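Local coordinates for DR hemagglutinin structural subunit (Escherichia coli, PDB 1UT1), which mediates adherence of uropathogenic Escherichia coli to the upper urinary tract by binding the Dr blood group antigen, and agglutinates human erythrocytes, at residues A[29-32]-A[37-40]; A[71-76]-A[137-142]; A[78-83]-A[87-92]; A[101-104]-A[109-112]. The protein carries 3 engineered substitutions. All blocks are in the same frame, centred on the assembly; numbering follows the deposited sequence.

Interaction 1. Residues A[29-32]-A[37-40]. With EDO (1,2-ethanediol), chain J.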
loop_
_atom_site.group_PDB
_atom_site.type_symbol
_atom_site.label_atom_id
_atom_site.label_comp_id
_atom_site.label_asym_id
_atom_site.label_seq_id
_atom_site.Cartn_x
_atom_site.Cartn_y
_atom_site.Cartn_z
ATOM N N GLN A 29 12.699 21.239 -4.117
ATOM C CA GLN A 29 12.130 19.931 -3.798
ATOM C C GLN A 29 11.459 20.014 -2.435
ATOM O O GLN A 29 12.115 20.327 -1.449
ATOM C CB GLN A 29 13.298 18.932 -3.741
ATOM C CG GLN A 29 12.939 17.498 -3.420
ATOM C CD GLN A 29 14.183 16.617 -3.329
ATOM O OE1 GLN A 29 14.858 16.620 -2.313
ATOM N NE2 GLN A 29 14.545 15.941 -4.445
ATOM N N VAL A 30 10.172 19.652 -2.363
ATOM C CA VAL A 30 9.447 19.752 -1.098
ATOM C C VAL A 30 9.027 18.373 -0.619
ATOM O O VAL A 30 8.144 17.740 -1.227
ATOM C CB VAL A 30 8.231 20.637 -1.263
ATOM C CG1 VAL A 30 7.514 20.796 0.070
ATOM C CG2 VAL A 30 8.673 22.044 -1.857
ATOM N N ARG A 31 9.698 17.895 0.431
ATOM C CA ARG A 31 9.455 16.546 0.974
ATOM C C ARG A 31 8.300 16.649 1.949
ATOM O O ARG A 31 8.295 17.496 2.828
ATOM C CB ARG A 31 10.717 15.986 1.707
ATOM C CG ARG A 31 12.021 16.037 0.916
ATOM C CD ARG A 31 12.047 14.992 -0.186
ATOM N NE ARG A 31 12.666 13.736 0.236
ATOM C CZ ARG A 31 13.811 13.266 -0.251
ATOM N NH1 ARG A 31 14.489 13.966 -1.151
ATOM N NH2 ARG A 31 14.287 12.104 0.175
ATOM N N VAL A 32 7.283 15.830 1.733
ATOM C CA VAL A 32 6.105 15.823 2.572
ATOM C C VAL A 32 5.970 14.449 3.213
ATOM O O VAL A 32 5.913 13.430 2.517
ATOM C CB VAL A 32 4.857 16.108 1.746
ATOM C CG1 VAL A 32 3.586 16.141 2.647
ATOM C CG2 VAL A 32 5.037 17.420 0.968
ATOM N N VAL A 37 12.320 7.524 -1.297
ATOM C CA VAL A 37 13.374 7.690 -2.283
ATOM C C VAL A 37 12.984 8.766 -3.313
ATOM O O VAL A 37 12.109 8.531 -4.159
ATOM C CB VAL A 37 13.646 6.382 -3.038
ATOM C CG1 VAL A 37 14.829 6.542 -3.984
ATOM C CG2 VAL A 37 13.878 5.239 -2.076
ATOM N N ALA A 38 13.684 9.903 -3.272
ATOM C CA ALA A 38 13.445 10.977 -4.245
ATOM C C ALA A 38 14.763 11.478 -4.823
ATOM O O ALA A 38 15.763 11.540 -4.105
ATOM C CB ALA A 38 12.705 12.128 -3.592
ATOM N N LYS A 39 14.748 11.878 -6.098
ATOM C CA LYS A 39 15.916 12.508 -6.749
ATOM C C LYS A 39 15.411 13.703 -7.540
ATOM O O LYS A 39 14.305 13.642 -8.121
ATOM C CB LYS A 39 16.551 11.551 -7.772
ATOM C CG LYS A 39 17.327 10.379 -7.194
ATOM C CD LYS A 39 18.083 9.685 -8.331
ATOM C CE LYS A 39 18.395 8.233 -8.012
ATOM N NZ LYS A 39 19.545 8.126 -7.077
ATOM N N THR A 40 16.266 14.715 -7.731
ATOM C CA THR A 40 15.919 15.778 -8.682
ATOM C C THR A 40 16.176 15.157 -10.078
ATOM O O THR A 40 16.940 14.202 -10.218
ATOM C CB THR A 40 16.850 17.001 -8.546
ATOM O OG1 THR A 40 18.179 16.610 -8.931
ATOM C CG2 THR A 40 16.842 17.553 -7.098
HETATM C C1 EDO J . 22.201 9.688 -7.259
HETATM O O1 EDO J . 22.120 8.271 -7.128
HETATM C C2 EDO J . 22.885 10.028 -8.598
HETATM O O2 EDO J . 24.227 9.492 -8.600
HETATM O O HOH W 1 15.948 10.746 -0.983
#
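Arg31 and Ala38 make the closest touch between strands 29-32 and 38-40: NH1 of Arg31 lies 3.5 Å from CB of Ala38, and the methyl sits over one face of the guanidinium, displaced toward its rim. Bends at chi2 and chi3 (-73° and -93°) fold the arginine back to this place. In the plane of the same group, at its edge, stands the amide carbon of Gln29, whose OE1 takes a weak, bent bond from Arg31 NH1 (2.9 Å, 139°). The extended Gln29 chain crosses Thr40 nearly at a right angle, with NE2 3.9 Å from Thr40 CG2; that nitrogen is hydrogen-bonded to Thr25 OG1. This is the compact part.

Elsewhere the contact is loose. The strands run antiparallel, but their axes are 9.2 Å apart, too far for backbone pairing, and a water donates to Ala38 O (3.2 Å) while also lying beside Arg31 NH2. Lys39 points away from 29-32, and its NZ bonds a 1,2-ethanediol, probably from the crystallisation liquor, and Pro49 O. Each strand has its sheet partner elsewhere: 38-40 runs beside strand 16-25, and 29-32 pairs with a strand of a second subunit. Within the predicted receptor-binding region, the chemistry thus implies side-chain contact between two separately paired strands, with water taking part, and no shared pairing between them.

Interaction 2. Residues A[71-76]-A[137-142]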
loop_
_atom_site.group_PDB
_atom_site.type_symbol
_atom_site.label_atom_id
_atom_site.label_comp_id
_atom_site.label_asym_id
_atom_site.label_seq_id
_atom_site.Cartn_x
_atom_site.Cartn_y
_atom_site.Cartn_z
ATOM N N THR A 71 3.926 -5.608 -17.399
ATOM C CA THR A 71 3.711 -5.223 -18.782
ATOM C C THR A 71 4.038 -3.768 -19.054
ATOM O O THR A 71 4.514 -3.426 -20.132
ATOM C CB THR A 71 2.205 -5.468 -19.198
ATOM O OG1 THR A 71 1.851 -6.831 -18.924
ATOM C CG2 THR A 71 2.005 -5.192 -20.682
ATOM N N ASP A 72 3.697 -2.895 -18.115
ATOM C CA ASP A 72 3.896 -1.470 -18.318
ATOM C C ASP A 72 5.341 -0.999 -18.178
ATOM O O ASP A 72 5.615 0.211 -18.279
ATOM C CB ASP A 72 2.980 -0.667 -17.406
ATOM C CG ASP A 72 1.518 -0.757 -17.834
ATOM O OD1 ASP A 72 1.281 -0.973 -19.042
ATOM O OD2 ASP A 72 0.626 -0.625 -16.968
ATOM N N ASN A 73 6.252 -1.931 -17.873
ATOM C CA ASN A 73 7.658 -1.562 -17.599
ATOM C C ASN A 73 8.645 -2.025 -18.676
ATOM O O ASN A 73 9.861 -1.988 -18.462
ATOM C CB ASN A 73 8.124 -2.166 -16.262
ATOM C CG ASN A 73 7.569 -1.425 -15.060
ATOM O OD1 ASN A 73 7.657 -0.186 -14.958
ATOM N ND2 ASN A 73 7.001 -2.161 -14.162
ATOM N N PHE A 74 8.133 -2.567 -19.771
ATOM C CA PHE A 74 9.008 -3.018 -20.832
ATOM C C PHE A 74 8.404 -2.840 -22.216
ATOM O O PHE A 74 7.183 -2.968 -22.413
ATOM C CB PHE A 74 9.469 -4.467 -20.625
ATOM C CG PHE A 74 8.378 -5.493 -20.808
ATOM C CD1 PHE A 74 8.258 -6.182 -22.006
ATOM C CD2 PHE A 74 7.562 -5.868 -19.748
ATOM C CE1 PHE A 74 7.260 -7.142 -22.181
ATOM C CE2 PHE A 74 6.593 -6.843 -19.910
ATOM C CZ PHE A 74 6.420 -7.455 -21.154
ATOM N N GLU A 75 9.297 -2.644 -23.171
ATOM C CA GLU A 75 8.950 -2.599 -24.577
ATOM C C GLU A 75 10.211 -2.702 -25.419
ATOM O O GLU A 75 11.190 -2.008 -25.162
ATOM C CB GLU A 75 8.256 -1.292 -24.897
ATOM C CG GLU A 75 6.884 -1.464 -25.488
ATOM C CD GLU A 75 6.219 -0.141 -25.754
ATOM O OE1 GLU A 75 4.980 -0.045 -25.592
ATOM O OE2 GLU A 75 6.955 0.825 -26.033
ATOM N N GLN A 76 10.156 -3.507 -26.476
ATOM C CA GLN A 76 11.237 -3.519 -27.450
ATOM C C GLN A 76 12.588 -3.773 -26.785
ATOM O O GLN A 76 13.545 -3.047 -27.022
ATOM C CB GLN A 76 11.229 -2.162 -28.203
ATOM C CG GLN A 76 12.572 -1.660 -28.743
ATOM C CD GLN A 76 13.034 -0.362 -28.075
ATOM O OE1 GLN A 76 12.399 0.120 -27.137
ATOM N NE2 GLN A 76 14.117 0.202 -28.590
ATOM N N TYR A 137 7.566 7.234 -10.139
ATOM C CA TYR A 137 7.928 6.230 -11.123
ATOM C C TYR A 137 8.093 4.914 -10.425
ATOM O O TYR A 137 8.560 4.867 -9.305
ATOM C CB TYR A 137 9.258 6.634 -11.775
ATOM C CG TYR A 137 9.110 7.817 -12.701
ATOM C CD1 TYR A 137 8.973 7.634 -14.085
ATOM C CD2 TYR A 137 9.110 9.120 -12.198
ATOM C CE1 TYR A 137 8.778 8.727 -14.942
ATOM C CE2 TYR A 137 8.975 10.231 -13.050
ATOM C CZ TYR A 137 8.730 10.016 -14.411
ATOM O OH TYR A 137 8.581 11.102 -15.255
ATOM N N THR A 138 7.750 3.839 -11.124
ATOM C CA THR A 138 7.753 2.508 -10.512
ATOM C C THR A 138 8.248 1.449 -11.505
ATOM O O THR A 138 7.913 1.507 -12.711
ATOM C CB THR A 138 6.253 2.129 -10.056
ATOM O OG1 THR A 138 5.695 3.187 -9.249
ATOM C CG2 THR A 138 6.236 0.853 -9.246
ATOM N N LEU A 139 8.976 0.449 -10.981
ATOM C CA LEU A 139 9.382 -0.718 -11.754
ATOM C C LEU A 139 9.026 -1.931 -10.895
ATOM O O LEU A 139 9.444 -2.029 -9.739
ATOM C CB LEU A 139 10.881 -0.742 -12.050
ATOM C CG LEU A 139 11.417 -2.102 -12.544
ATOM C CD1 LEU A 139 10.834 -2.454 -13.907
ATOM C CD2 LEU A 139 12.947 -2.052 -12.633
ATOM N N THR A 140 8.189 -2.811 -11.429
ATOM C CA THR A 140 7.729 -3.963 -10.657
ATOM C C THR A 140 8.281 -5.263 -11.271
ATOM O O THR A 140 8.181 -5.469 -12.493
ATOM C CB THR A 140 6.192 -3.987 -10.650
ATOM O OG1 THR A 140 5.704 -2.784 -10.027
ATOM C CG2 THR A 140 5.687 -5.184 -9.878
ATOM N N LEU A 141 8.922 -6.090 -10.442
ATOM C CA LEU A 141 9.568 -7.343 -10.903
ATOM C C LEU A 141 9.047 -8.520 -10.080
ATOM O O LEU A 141 9.011 -8.469 -8.845
ATOM C CB LEU A 141 11.082 -7.271 -10.728
ATOM C CG LEU A 141 11.801 -6.176 -11.569
ATOM C CD1 LEU A 141 13.254 -5.963 -11.066
ATOM C CD2 LEU A 141 11.809 -6.565 -13.016
ATOM N N THR A 142 8.650 -9.570 -10.773
ATOM C CA THR A 142 8.082 -10.747 -10.122
ATOM C C THR A 142 8.987 -11.936 -10.377
ATOM O O THR A 142 9.379 -12.196 -11.512
ATOM C CB THR A 142 6.674 -11.070 -10.698
ATOM O OG1 THR A 142 5.793 -9.974 -10.422
ATOM C CG2 THR A 142 6.106 -12.385 -10.036
#
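A turn leading into the short strand 74-75 is docked by Asn73 on the long strand 135-147, where that strand changes neighbours within the adhesin's beta fold: Thr138 is backbone-bonded to Ile82 of strand 78-83, Thr140 to Asp70, just past strand 64-69. Asn73 faces the peptides on both sides of Leu139, the residue whose CA is nearest its own. With CG beside the backbone N (chi1 -76°), its amide is carried toward the strand backbone.

In the model Asn73 OD1 lies 2.8 Å from Thr138 O, oxygen against oxygen. Asn73 ND2 in turn lies 3.1 Å from Thr140 N, so two nitrogens also meet. Both pairings become sensible if the amide is turned over, as is probable, and each may then be a hydrogen bond; the model as it stands does not settle them. The carbon contact does not depend on the amide's orientation: Leu139 CD1 lies 3.6 Å from Asn73 CB and as near to the amide carbon CG, its chi2 of 66° setting this methyl on the Asn73 side. Ile82 of strand 78-83 packs on the Asn73 side chain and Leu81 on Leu139.

Asn73 is buried, and its own backbone pairs with Phe80. Its amide, given the reversed orientation, would probably offer an N-H to one peptide and a carbonyl to the next, imitating a strand neighbour where strand 135-147 passes from one partner to another.

Interaction 3. Residues A[78-83]-A[87-92]. With EDO (1,2-ethanediol), chain I.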
loop_
_atom_site.group_PDB
_atom_site.type_symbol
_atom_site.label_atom_id
_atom_site.label_comp_id
_atom_site.label_asym_id
_atom_site.label_seq_id
_atom_site.Cartn_x
_atom_site.Cartn_y
_atom_site.Cartn_z
ATOM N N LYS A 78 13.619 -3.185 -23.984
ATOM C CA LYS A 78 14.011 -2.148 -23.012
ATOM C C LYS A 78 13.141 -2.162 -21.762
ATOM O O LYS A 78 11.914 -2.294 -21.849
ATOM C CB LYS A 78 13.943 -0.756 -23.652
ATOM C CG LYS A 78 15.079 -0.475 -24.614
ATOM C CD LYS A 78 14.954 0.893 -25.242
ATOM C CE LYS A 78 16.088 1.126 -26.234
ATOM N NZ LYS A 78 17.187 0.121 -26.066
ATOM N N PHE A 79 13.777 -1.970 -20.602
ATOM C CA PHE A 79 13.056 -1.851 -19.330
ATOM C C PHE A 79 13.032 -0.369 -18.935
ATOM O O PHE A 79 13.968 0.392 -19.222
ATOM C CB PHE A 79 13.806 -2.600 -18.217
ATOM C CG PHE A 79 13.794 -4.091 -18.379
ATOM C CD1 PHE A 79 14.886 -4.749 -18.909
ATOM C CD2 PHE A 79 12.671 -4.835 -17.988
ATOM C CE1 PHE A 79 14.897 -6.159 -19.005
ATOM C CE2 PHE A 79 12.645 -6.215 -18.117
ATOM C CZ PHE A 79 13.743 -6.878 -18.664
ATOM N N PHE A 80 12.001 0.007 -18.184
ATOM C CA PHE A 80 11.910 1.385 -17.693
ATOM C C PHE A 80 10.985 1.437 -16.516
ATOM O O PHE A 80 10.026 0.644 -16.436
ATOM C CB PHE A 80 11.409 2.359 -18.799
ATOM C CG PHE A 80 10.340 1.775 -19.697
ATOM C CD1 PHE A 80 8.995 1.850 -19.344
ATOM C CD2 PHE A 80 10.692 1.128 -20.887
ATOM C CE1 PHE A 80 7.996 1.279 -20.162
ATOM C CE2 PHE A 80 9.705 0.499 -21.692
ATOM C CZ PHE A 80 8.362 0.604 -21.334
ATOM N N LEU A 81 11.273 2.340 -15.584
ATOM C CA LEU A 81 10.289 2.694 -14.569
ATOM C C LEU A 81 9.250 3.506 -15.338
ATOM O O LEU A 81 9.574 4.158 -16.326
ATOM C CB LEU A 81 10.886 3.580 -13.476
ATOM C CG LEU A 81 11.570 2.826 -12.333
ATOM C CD1 LEU A 81 12.863 2.281 -12.845
ATOM C CD2 LEU A 81 11.820 3.797 -11.155
ATOM N N ILE A 82 8.010 3.452 -14.877
ATOM C CA ILE A 82 6.921 4.151 -15.546
ATOM C C ILE A 82 6.229 5.088 -14.557
ATOM O O ILE A 82 6.115 4.774 -13.380
ATOM C CB ILE A 82 5.898 3.138 -16.160
ATOM C CG1 ILE A 82 4.967 3.854 -17.174
ATOM C CG2 ILE A 82 5.103 2.419 -15.067
ATOM C CD1 ILE A 82 5.669 4.267 -18.503
ATOM N N SER A 83 5.812 6.264 -15.029
ATOM C CA SER A 83 5.099 7.217 -14.157
ATOM C C SER A 83 3.712 6.664 -13.746
ATOM O O SER A 83 3.169 5.749 -14.379
ATOM C CB SER A 83 4.935 8.572 -14.863
ATOM O OG SER A 83 4.225 8.420 -16.081
ATOM N N ARG A 87 2.440 7.263 -18.652
ATOM C CA ARG A 87 2.990 7.942 -19.815
ATOM C C ARG A 87 4.496 8.038 -19.940
ATOM O O ARG A 87 5.039 7.925 -21.042
ATOM C CB ARG A 87 2.384 9.336 -19.984
ATOM C CG ARG A 87 2.817 9.973 -21.300
ATOM C CD ARG A 87 1.946 11.139 -21.693
ATOM N NE ARG A 87 0.504 10.863 -21.660
ATOM C CZ ARG A 87 -0.404 11.834 -21.626
ATOM N NH1 ARG A 87 0.006 13.086 -21.647
ATOM N NH2 ARG A 87 -1.705 11.567 -21.562
ATOM N N ASP A 88 5.152 8.413 -18.851
ATOM C CA ASP A 88 6.548 8.793 -18.908
ATOM C C ASP A 88 7.467 7.682 -18.448
ATOM O O ASP A 88 7.212 7.022 -17.422
ATOM C CB ASP A 88 6.780 10.073 -18.101
ATOM C CG ASP A 88 5.910 11.220 -18.588
ATOM O OD1 ASP A 88 6.048 11.595 -19.768
ATOM O OD2 ASP A 88 5.001 11.652 -17.838
ATOM N N LYS A 89 8.481 7.430 -19.277
ATOM C CA LYS A 89 9.439 6.363 -19.036
ATOM C C LYS A 89 10.791 6.862 -18.497
ATOM O O LYS A 89 11.336 7.890 -18.949
ATOM C CB LYS A 89 9.689 5.591 -20.336
ATOM C CG LYS A 89 8.441 4.989 -20.953
ATOM C CD LYS A 89 8.798 4.452 -22.353
ATOM C CE LYS A 89 7.574 3.854 -23.041
ATOM N NZ LYS A 89 7.934 3.402 -24.413
ATOM N N LEU A 90 11.373 6.068 -17.601
ATOM C CA LEU A 90 12.750 6.307 -17.148
ATOM C C LEU A 90 13.494 5.012 -17.445
ATOM O O LEU A 90 13.268 3.995 -16.776
ATOM C CB LEU A 90 12.768 6.600 -15.654
ATOM C CG LEU A 90 14.121 6.822 -14.976
ATOM C CD1 LEU A 90 14.857 8.023 -15.648
ATOM C CD2 LEU A 90 13.865 7.130 -13.462
ATOM N N TYR A 91 14.268 5.006 -18.538
ATOM C CA TYR A 91 14.928 3.786 -18.990
ATOM C C TYR A 91 16.004 3.383 -18.015
ATOM O O TYR A 91 16.819 4.213 -17.577
ATOM C CB TYR A 91 15.536 4.000 -20.358
ATOM C CG TYR A 91 14.465 4.148 -21.413
ATOM C CD1 TYR A 91 14.058 5.401 -21.842
ATOM C CD2 TYR A 91 13.856 3.027 -21.956
ATOM C CE1 TYR A 91 13.070 5.540 -22.825
ATOM C CE2 TYR A 91 12.846 3.157 -22.903
ATOM C CZ TYR A 91 12.454 4.419 -23.317
ATOM O OH TYR A 91 11.507 4.536 -24.333
ATOM N N VAL A 92 16.092 2.083 -17.782
ATOM C CA VAL A 92 17.096 1.569 -16.865
ATOM C C VAL A 92 17.820 0.344 -17.413
ATOM O O VAL A 92 17.260 -0.428 -18.209
ATOM C CB VAL A 92 16.460 1.185 -15.478
ATOM C CG1 VAL A 92 15.930 2.441 -14.752
ATOM C CG2 VAL A 92 15.321 0.107 -15.628
HETATM C C1 EDO I . 4.817 12.491 -14.709
HETATM O O1 EDO I . 4.005 11.576 -15.456
HETATM C C2 EDO I . 4.578 13.921 -15.248
HETATM O O2 EDO I . 3.169 14.125 -15.486
HETATM O O HOH W 2 16.589 -1.186 -20.620
#
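Ser83 OG accepts the backbone N-H of Asp88 (2.9 Å, 165°) and gives a weak bond to O1 of a 1,2-ethanediol, which in turn donates to Asp88 OD2 at 2.6 Å. Chi1 of 58° puts OG between the serine's own N and carbonyl carbon, facing Asp88. This closes the turn end of an antiparallel beta hairpin, strands 78-83 and 89-96; Ser83 N also bonds Asp88 O, in the plane of that carbonyl. Leu81 and Leu90 follow as a hydrogen-bonded pair, Leu90 N to Leu81 O being 2.9 Å.

On one face Lys89, extended beyond CG, lays its CD over the centre of the Phe80 ring, 3.8 Å from the centroid in a CH-pi contact, before NZ forms a salt bridge with Glu75. Phe80 and Tyr91 point the same way, their ring planes 73° apart. Ile82, directly across from Lys89 in a non-hydrogen-bonded pair, brings CD1 against its CG. The other face carries Leu81, Leu90 and Val92; Leu22 and Ile50 pack against the two leucines.

At the far end a water accepts from Phe79 N and donates to Val92 O at 2.6 Å; on the leucine face, Leu81 CD1 meets Val92 CG1 at 3.6 Å.

Interaction 4. Residues A[101-104]-A[109-112]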
loop_
_atom_site.group_PDB
_atom_site.type_symbol
_atom_site.label_atom_id
_atom_site.label_comp_id
_atom_site.label_asym_id
_atom_site.label_seq_id
_atom_site.Cartn_x
_atom_site.Cartn_y
_atom_site.Cartn_z
ATOM N N ALA A 101 25.704 -14.295 -15.727
ATOM C CA ALA A 101 25.174 -13.913 -17.037
ATOM C C ALA A 101 23.671 -14.157 -17.112
ATOM O O ALA A 101 23.188 -15.239 -16.779
ATOM C CB ALA A 101 25.878 -14.691 -18.125
ATOM N N TRP A 102 22.967 -13.157 -17.624
ATOM C CA TRP A 102 21.517 -13.177 -17.759
ATOM C C TRP A 102 21.135 -12.711 -19.158
ATOM O O TRP A 102 21.930 -12.037 -19.859
ATOM C CB TRP A 102 20.864 -12.219 -16.732
ATOM C CG TRP A 102 21.110 -12.581 -15.301
ATOM C CD1 TRP A 102 22.302 -12.691 -14.682
ATOM C CD2 TRP A 102 20.102 -12.913 -14.326
ATOM N NE1 TRP A 102 22.123 -13.098 -13.369
ATOM C CE2 TRP A 102 20.778 -13.244 -13.130
ATOM C CE3 TRP A 102 18.703 -13.024 -14.376
ATOM C CZ2 TRP A 102 20.100 -13.583 -11.947
ATOM C CZ3 TRP A 102 18.019 -13.382 -13.215
ATOM C CH2 TRP A 102 18.728 -13.662 -12.006
ATOM N N THR A 103 19.904 -13.027 -19.549
ATOM C CA THR A 103 19.406 -12.657 -20.842
ATOM C C THR A 103 18.092 -11.892 -20.680
ATOM O O THR A 103 17.310 -12.184 -19.788
ATOM C CB THR A 103 19.167 -13.920 -21.688
ATOM O OG1 THR A 103 20.428 -14.557 -21.928
ATOM C CG2 THR A 103 18.510 -13.569 -23.045
ATOM N N THR A 104 17.830 -10.968 -21.597
ATOM C CA THR A 104 16.557 -10.264 -21.639
ATOM C C THR A 104 15.693 -10.818 -22.795
ATOM O O THR A 104 16.162 -10.933 -23.946
ATOM C CB THR A 104 16.774 -8.744 -21.867
ATOM O OG1 THR A 104 17.430 -8.178 -20.734
ATOM C CG2 THR A 104 15.451 -8.037 -22.082
ATOM N N PHE A 109 13.876 -11.115 -17.436
ATOM C CA PHE A 109 15.318 -11.070 -17.252
ATOM C C PHE A 109 15.667 -12.380 -16.555
ATOM O O PHE A 109 15.279 -12.599 -15.403
ATOM C CB PHE A 109 15.667 -9.840 -16.385
ATOM C CG PHE A 109 17.148 -9.588 -16.232
ATOM C CD1 PHE A 109 17.900 -9.059 -17.301
ATOM C CD2 PHE A 109 17.795 -9.841 -14.997
ATOM C CE1 PHE A 109 19.297 -8.816 -17.143
ATOM C CE2 PHE A 109 19.163 -9.596 -14.843
ATOM C CZ PHE A 109 19.890 -9.016 -15.897
ATOM N N TYR A 110 16.244 -13.320 -17.306
ATOM C CA TYR A 110 16.455 -14.677 -16.779
ATOM C C TYR A 110 17.918 -15.068 -16.775
ATOM O O TYR A 110 18.696 -14.582 -17.603
ATOM C CB TYR A 110 15.621 -15.718 -17.549
ATOM C CG TYR A 110 16.103 -15.974 -18.985
ATOM C CD1 TYR A 110 15.485 -15.344 -20.070
ATOM C CD2 TYR A 110 17.086 -16.933 -19.255
ATOM C CE1 TYR A 110 15.887 -15.614 -21.391
ATOM C CE2 TYR A 110 17.506 -17.188 -20.571
ATOM C CZ TYR A 110 16.867 -16.556 -21.628
ATOM O OH TYR A 110 17.273 -16.796 -22.926
ATOM N N LYS A 111 18.288 -15.947 -15.850
ATOM C CA LYS A 111 19.673 -16.346 -15.679
ATOM C C LYS A 111 20.042 -17.400 -16.720
ATOM O O LYS A 111 19.208 -18.237 -17.091
ATOM C CB LYS A 111 19.904 -16.877 -14.250
ATOM C CG LYS A 111 21.383 -17.040 -13.899
ATOM C CD LYS A 111 21.564 -17.431 -12.434
ATOM C CE LYS A 111 23.017 -17.292 -11.989
ATOM N NZ LYS A 111 23.931 -18.101 -12.836
ATOM N N ASN A 112 21.236 -17.283 -17.287
ATOM C CA ASN A 112 21.601 -18.169 -18.415
ATOM C C ASN A 112 21.773 -19.647 -18.040
ATOM O O ASN A 112 21.788 -20.497 -18.928
ATOM C CB ASN A 112 22.876 -17.675 -19.118
ATOM C CG ASN A 112 22.669 -16.402 -19.873
ATOM O OD1 ASN A 112 23.589 -15.908 -20.514
ATOM N ND2 ASN A 112 21.468 -15.851 -19.810
HETATM O O HOH W 3 24.069 -13.018 -21.387
HETATM O O HOH W 4 20.144 -17.277 -22.824
#
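Aromatic and CH-pi contacts dominate one face of strands 102-104 and 109-111, where the Trp102 indole is held between two side chains of the opposite strand. Lys111 CB stands almost exactly over the six-membered ring, 3.8 Å from its centroid. The other indole face meets Phe109, whose CD2 is 3.4 Å from Trp102 CE3; the phenyl and the five-membered ring of the indole are nearly parallel (10°) but slid apart, with little overlap, and Trp102 CB rests over the phenyl face. With chi1 of -174°, which sets CG opposite the backbone N, the Phe109 ring swings toward the tryptophan. Thr104 OG1 comes to the Phe109 ring in its plane, at the edge. On the reverse face Thr103 CB lies over the Tyr110 ring, 3.8 Å from the centroid, the two side chains running alongside each other.

The hydrogen bonds are mostly backbone. Thr103 and Tyr110 bond in both directions, Thr103 N to Tyr110 O at 2.8 Å, and Asn112 N reaches Ala101 O at 2.9 Å. The Asn112 side chain adds a bent bond from ND2 to Thr103 OG1 (2.7 Å, 134°), tilted from the amide plane.

Water joins the polar ends: one donates to both Trp102 O and Asn112 OD1, another links Thr103 OG1 to Tyr110 OH.

Beyond the segments Trp117 meets Trp102 edge-to-face, Ser100 OG bonds its NE1, and Trp146 stacks on Tyr110. Strands 102-105 and 108-111, adjacent in sequence and antiparallel, form a beta hairpin with cross-strand aromatic packing on one face, joined to strand 64-69 through strand 108-111.

Overall arrangement
Interactions 2 and 3 are partly buried and lie nearest the chain centre; they meet at strand 78-83, a member of interaction 3 that borders both segments of interaction 2, and Tyr137 packs on Asp88 between them. Interactions 3 and 4 are both hairpins with backbone pairing and aromatic faces; they touch where Phe79 packs on Thr104 and Phe109. Interaction 4, like interaction 1, is a surface contact, and these two lie on opposite sides of the chain centre, about 33 Å apart between centres. Interaction 1 differs in chemistry, relying on side chains and water between strands paired elsewhere, one with a second subunit. In interaction 2 a buried side-chain amide faces strand backbone.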